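Side-chain contact in MoaF-like domain-containing protein (Burkholderia vietnamiensis, PDB 5HAL), which is of unknown function but has a MoaF-like, calycin-type beta barrel and may be a beta-lactamase: residues Q64-A67 with A68-A72. Residues are numbered along the deposited sequence; the frame is centred on the assembly and turned at random.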
# COMPACT_ATOMS: atom_id res chain seq x y z
N GLN A 64 11.36 1.28 3.43
CA GLN A 64 12.38 1.63 4.41
C GLN A 64 11.76 1.57 5.80
O GLN A 64 10.63 2.05 5.99
CB GLN A 64 12.94 3.05 4.20
CG GLN A 64 13.31 3.40 2.77
CD GLN A 64 14.54 2.64 2.29
OE1 GLN A 64 15.33 2.14 3.10
NE2 GLN A 64 14.71 2.54 0.97
N PRO A 65 12.47 1.03 6.78
CA PRO A 65 11.97 1.10 8.15
C PRO A 65 11.96 2.54 8.64
O PRO A 65 12.87 3.32 8.33
CB PRO A 65 12.96 0.24 8.95
CG PRO A 65 14.21 0.28 8.15
CD PRO A 65 13.77 0.35 6.70
N VAL A 66 10.91 2.91 9.37
CA VAL A 66 10.88 4.20 10.06
C VAL A 66 10.75 4.04 11.56
O VAL A 66 11.00 5.01 12.29
CB VAL A 66 9.74 5.10 9.52
CG1 VAL A 66 9.88 5.28 8.01
CG2 VAL A 66 8.40 4.51 9.84
N ALA A 67 10.40 2.85 12.04
CA ALA A 67 10.34 2.51 13.45
C ALA A 67 10.08 1.02 13.51
O ALA A 67 9.95 0.36 12.48
CB ALA A 67 9.27 3.30 14.19
N ALA A 68 10.02 0.48 14.73
CA ALA A 68 9.74 -0.93 14.91
C ALA A 68 8.48 -1.33 14.15
O ALA A 68 7.42 -0.70 14.31
CB ALA A 68 9.59 -1.24 16.40
N ASP A 69 8.61 -2.33 13.29
CA ASP A 69 7.50 -2.90 12.52
C ASP A 69 6.75 -1.87 11.67
O ASP A 69 5.65 -2.18 11.18
CB ASP A 69 6.52 -3.62 13.45
CG ASP A 69 7.17 -4.74 14.24
OD1 ASP A 69 7.97 -5.50 13.66
OD2 ASP A 69 6.89 -4.84 15.45
N THR A 70 7.32 -0.69 11.45
CA THR A 70 6.68 0.39 10.70
C THR A 70 7.56 0.77 9.51
O THR A 70 8.74 1.06 9.69
CB THR A 70 6.43 1.61 11.59
OG1 THR A 70 5.74 1.22 12.77
CG2 THR A 70 5.59 2.65 10.87
N TYR A 71 6.97 0.80 8.31
CA TYR A 71 7.73 0.99 7.08
C TYR A 71 7.10 2.07 6.21
O TYR A 71 5.87 2.16 6.10
CB TYR A 71 7.83 -0.34 6.28
CG TYR A 71 8.39 -1.44 7.13
CD1 TYR A 71 7.56 -2.27 7.87
CD2 TYR A 71 9.76 -1.61 7.26
CE1 TYR A 71 8.08 -3.26 8.70
CE2 TYR A 71 10.29 -2.59 8.08
CZ TYR A 71 9.45 -3.41 8.79
OH TYR A 71 9.97 -4.38 9.60
N ALA A 72 7.95 2.87 5.57
CA ALA A 72 7.54 3.74 4.47
C ALA A 72 7.61 2.94 3.16
O ALA A 72 8.68 2.52 2.72
CB ALA A 72 8.44 4.98 4.41
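Val-66 drives one methyl against each of two residues on the returning strand: CG2 lies 3.5 Å from Thr-70 CG2, and CG1 reaches Ala-72 CB at 3.9 Å. The valine and threonine side chains meet at roughly a right angle. A chi1 of -55° sets CG2 between the valine's own backbone N and carbonyl carbon, from where it also packs on Thr-70 O. That oxygen receives a nearly straight bond from Val-66 N (2.9 Å, 176°) and a weak one from Ala-67 N. Two residues thus oppose one, the signature of a classic beta bulge, which shares Ala-67 and Thr-70 with the type II turn of the hairpin formed by strands 56-67 and 70-76 of the eight-stranded antiparallel barrel. Thr-70 N closes the turn onto Ala-67 O, approaching from above the carbonyl plane, while Thr-70 OG1 donates to Ala-68 O at 3.0 Å. Across the other face, Tyr-71 CD2 comes within 3.6 Å of Pro-65 CA; Phe-18 meets this tyrosine edge-to-face. The solvent side is looser: Asp-69 CB points away from residues 64-67, and the Gln-64 side chain ends clear of the hairpin, while the Gln-64 backbone exchanges two hydrogen bonds with Ala-72.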